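Side-chain contacts in Poly(A) ribonuclease POP2 (Saccharomyces cerevisiae, PDB 1UOC), which acts as a 3'-exoribonuclease with a preference for poly(A), as a probable catalytic subunit of the CCR4-NOT complex that deadenylates mRNA: residues L170-I173 and S178-N181; A276-Q279 and G284-G287. All blocks are in the same frame, centred on the assembly; numbering follows the deposited sequence.

Contact 1 (L170-I173 and S178-N181)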
loop_
_atom_site.group_PDB
_atom_site.type_symbol
_atom_site.label_atom_id
_atom_site.label_comp_id
_atom_site.label_asym_id
_atom_site.label_seq_id
_atom_site.Cartn_x
_atom_site.Cartn_y
_atom_site.Cartn_z
ATOM N N LEU A 170 -0.119 2.150 9.480
ATOM C CA LEU A 170 0.626 0.927 9.782
ATOM C C LEU A 170 1.420 1.055 11.075
ATOM O O LEU A 170 1.325 0.201 11.958
ATOM C CB LEU A 170 1.587 0.569 8.642
ATOM C CG LEU A 170 1.074 -0.402 7.576
ATOM C CD1 LEU A 170 2.208 -0.792 6.632
ATOM C CD2 LEU A 170 0.514 -1.640 8.259
ATOM N N ILE A 171 2.211 2.119 11.177
ATOM C CA ILE A 171 3.011 2.364 12.366
ATOM C C ILE A 171 2.097 2.498 13.581
ATOM O O ILE A 171 2.418 2.018 14.662
ATOM C CB ILE A 171 3.863 3.663 12.216
ATOM C CG1 ILE A 171 5.344 3.304 12.133
ATOM C CG2 ILE A 171 3.630 4.611 13.398
ATOM C CD1 ILE A 171 6.247 4.506 12.160
ATOM N N ASN A 172 0.959 3.154 13.392
ATOM C CA ASN A 172 0.005 3.374 14.474
ATOM C C ASN A 172 -0.528 2.072 15.079
ATOM O O ASN A 172 -0.759 1.987 16.288
ATOM C CB ASN A 172 -1.169 4.210 13.967
ATOM C CG ASN A 172 -2.050 4.713 15.089
ATOM O OD1 ASN A 172 -3.258 4.868 14.923
ATOM N ND2 ASN A 172 -1.446 4.984 16.237
ATOM N N ILE A 173 -0.733 1.065 14.236
ATOM C CA ILE A 173 -1.242 -0.217 14.706
ATOM C C ILE A 173 -0.110 -1.121 15.179
ATOM O O ILE A 173 -0.233 -1.805 16.195
ATOM C CB ILE A 173 -2.048 -0.948 13.608
ATOM C CG1 ILE A 173 -1.160 -1.256 12.405
ATOM C CG2 ILE A 173 -3.220 -0.097 13.182
ATOM C CD1 ILE A 173 -1.852 -2.074 11.322
ATOM N N SER A 178 1.141 4.190 20.692
ATOM C CA SER A 178 1.932 5.328 21.142
ATOM C C SER A 178 2.562 6.024 19.938
ATOM O O SER A 178 3.775 5.968 19.732
ATOM C CB SER A 178 3.032 4.860 22.105
ATOM O OG SER A 178 2.487 4.252 23.265
ATOM N N MET A 179 1.720 6.667 19.139
ATOM C CA MET A 179 2.161 7.380 17.947
ATOM C C MET A 179 3.258 8.384 18.264
ATOM O O MET A 179 3.227 9.033 19.308
ATOM C CB MET A 179 0.980 8.120 17.323
ATOM C CG MET A 179 0.333 7.390 16.171
ATOM S SD MET A 179 1.290 7.546 14.655
ATOM C CE MET A 179 0.727 9.137 14.086
ATOM N N PRO A 180 4.256 8.512 17.375
ATOM C CA PRO A 180 5.342 9.466 17.604
ATOM C C PRO A 180 4.767 10.866 17.806
ATOM O O PRO A 180 3.571 11.082 17.601
ATOM C CB PRO A 180 6.178 9.337 16.338
ATOM C CG PRO A 180 6.067 7.877 16.055
ATOM C CD PRO A 180 4.583 7.620 16.248
ATOM N N ASN A 181 5.618 11.814 18.187
ATOM C CA ASN A 181 5.155 13.171 18.461
ATOM C C ASN A 181 5.628 14.241 17.479
ATOM O O ASN A 181 5.247 15.404 17.586
ATOM C CB ASN A 181 5.566 13.548 19.887
ATOM C CG ASN A 181 4.624 14.545 20.516
ATOM O OD1 ASN A 181 4.570 15.705 20.108
ATOM N ND2 ASN A 181 3.866 14.098 21.514
#
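N172 and M179 mark the nearest approach of the two backbones, with 5.7 Å between N172 CA and M179 CA. Residues 170-173 are helical, whereas 178-181 are an irregular return in which M179 and P180 have extended backbone angles; no hydrogen bond joins the two, and their contact is one of side-chain packing. M179 is the central piece. The bend of its chain at chi2 (-78°) brings SD to 4.0 Å from I171 CG2, the two side chains meeting nearly at right angles. That same methyl also touches the proline ring, 4.3 Å from P180 CD. Farther along the helix, the amide of N172 lies across the M179 methylene, swung there by a chi1 of -168° that sets N172 CG anti to the backbone N; the 3.0 Å from N172 ND2 to M179 CG is too short to be trusted in detail. An alanine in place of M179 lacks CG and SD, and would probably open a gap between I171 CG2 and the N172 amide, both of which would lose their methionine partner. Around this pair, M179 also rests on M69 and R70 of helix 61-73, N172 reaches V73, and I171, beside a bound xenon, packs with P180 against helix 183-193.

Contact 2 (A276-Q279 and G284-G287)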
loop_
_atom_site.group_PDB
_atom_site.type_symbol
_atom_site.label_atom_id
_atom_site.label_comp_id
_atom_site.label_asym_id
_atom_site.label_seq_id
_atom_site.Cartn_x
_atom_site.Cartn_y
_atom_site.Cartn_z
ATOM N N ALA A 276 17.111 4.259 -6.202
ATOM C CA ALA A 276 17.504 4.080 -4.814
ATOM C C ALA A 276 17.710 5.395 -4.090
ATOM O O ALA A 276 17.518 5.475 -2.877
ATOM C CB ALA A 276 18.768 3.242 -4.736
ATOM N N LYS A 277 18.098 6.423 -4.831
ATOM C CA LYS A 277 18.327 7.739 -4.247
ATOM C C LYS A 277 17.097 8.185 -3.458
ATOM O O LYS A 277 17.200 8.968 -2.518
ATOM C CB LYS A 277 18.629 8.749 -5.355
ATOM C CG LYS A 277 18.928 10.166 -4.883
ATOM C CD LYS A 277 19.004 11.102 -6.091
ATOM C CE LYS A 277 19.217 12.558 -5.692
ATOM N NZ LYS A 277 18.994 13.486 -6.845
ATOM N N TYR A 278 15.931 7.681 -3.840
ATOM C CA TYR A 278 14.706 8.044 -3.144
ATOM C C TYR A 278 14.154 6.967 -2.216
ATOM O O TYR A 278 13.022 7.055 -1.751
ATOM C CB TYR A 278 13.636 8.469 -4.144
ATOM C CG TYR A 278 13.849 9.865 -4.658
ATOM C CD1 TYR A 278 14.803 10.134 -5.636
ATOM C CD2 TYR A 278 13.130 10.927 -4.127
ATOM C CE1 TYR A 278 15.035 11.439 -6.069
ATOM C CE2 TYR A 278 13.347 12.230 -4.550
ATOM C CZ TYR A 278 14.301 12.484 -5.518
ATOM O OH TYR A 278 14.517 13.782 -5.919
ATOM N N GLN A 279 14.955 5.951 -1.945
ATOM C CA GLN A 279 14.536 4.904 -1.023
ATOM C C GLN A 279 14.260 5.597 0.304
ATOM O O GLN A 279 14.948 6.552 0.663
ATOM C CB GLN A 279 15.661 3.867 -0.846
ATOM C CG GLN A 279 15.308 2.669 0.015
ATOM C CD GLN A 279 15.217 3.013 1.488
ATOM O OE1 GLN A 279 14.210 2.729 2.147
ATOM N NE2 GLN A 279 16.273 3.626 2.019
ATOM N N GLY A 284 10.003 14.098 0.858
ATOM C CA GLY A 284 10.937 14.845 0.038
ATOM C C GLY A 284 12.388 14.575 0.388
ATOM O O GLY A 284 12.740 14.354 1.543
ATOM N N ILE A 285 13.239 14.598 -0.626
ATOM C CA ILE A 285 14.657 14.341 -0.440
ATOM C C ILE A 285 15.285 15.480 0.373
ATOM O O ILE A 285 14.798 16.612 0.348
ATOM C CB ILE A 285 15.333 14.186 -1.835
ATOM C CG1 ILE A 285 16.435 13.129 -1.776
ATOM C CG2 ILE A 285 15.878 15.519 -2.323
ATOM C CD1 ILE A 285 16.702 12.474 -3.123
ATOM N N ASP A 286 16.343 15.180 1.118
ATOM C CA ASP A 286 17.007 16.202 1.919
ATOM C C ASP A 286 17.403 17.365 1.000
ATOM O O ASP A 286 18.108 17.166 0.007
ATOM C CB ASP A 286 18.261 15.625 2.576
ATOM C CG ASP A 286 18.450 16.115 3.999
ATOM O OD1 ASP A 286 17.851 17.149 4.358
ATOM O OD2 ASP A 286 19.207 15.470 4.758
ATOM N N GLY A 287 16.937 18.569 1.322
ATOM C CA GLY A 287 17.264 19.730 0.505
ATOM C C GLY A 287 16.100 20.288 -0.299
ATOM O O GLY A 287 16.169 21.398 -0.836
#
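I285 reaches back to K277 and Y278 across an irregular stretch of the C-terminal tail, the chain that follows helix 247-264 in this DEDD nuclease domain, and the contact is a clear case of a CH-pi interaction between an aliphatic methyl and a tyrosine face. Residues 276-277 belong to a 3-10 segment, with a bond from Q279 N to A276 O (2.8 Å); 284-287 have no regular structure, and no hydrogen bond links the two pieces.

The tight part converges on one methyl. The CA-CB bond of I285 points at the other segment, and CD1 sits over one face of the Y278 ring, shifted toward the phenolic end, where it comes to 3.4 Å from Y278 CZ. CD1 of I285 is also 3.6 Å from K277 CE and is similarly close to K277 O. K277 runs fully extended past I285, its CG anti to the backbone N (chi1 -178°), which makes the lysine's methylenes a second apolar wall. The Y278 side chain also meets the F269 ring, with planes at about 65°, and touches L202 and I206 of helix 200-207.

The loose side lies outward, with the exposed K277, whose chain runs on beyond the methyl to its ammonium end. G284 and G287 have positive phi, at backbone angles where a side chain would collide with the carbonyl oxygen of the residue before. Within the packed part, I285 CD1 stands 3.5 Å from the centroid of the Y278 ring, only 17° off its normal.

Overall arrangement
Contact 1 closes before contact 2 opens along the chain, and the two do not touch: their centres are 23 Å apart and their nearest atoms about 13 Å. Contact 1 lies in the connection leading to strand 197-199, at one edge of the mixed sheet: it folds the link between helices 165-174 and 183-193, part of the crossover from strand 157-160 to its parallel neighbour 197-199. Contact 2 packs the C-terminal tail beside that edge strand and helix 200-207. Residues 170-173 lie on helix 165-174, which carries D166, a predicted metal ligand; contact 2 is a surface contact away from the annotated sites. In each, side chains a few residues apart meet without a hydrogen bond between the segments.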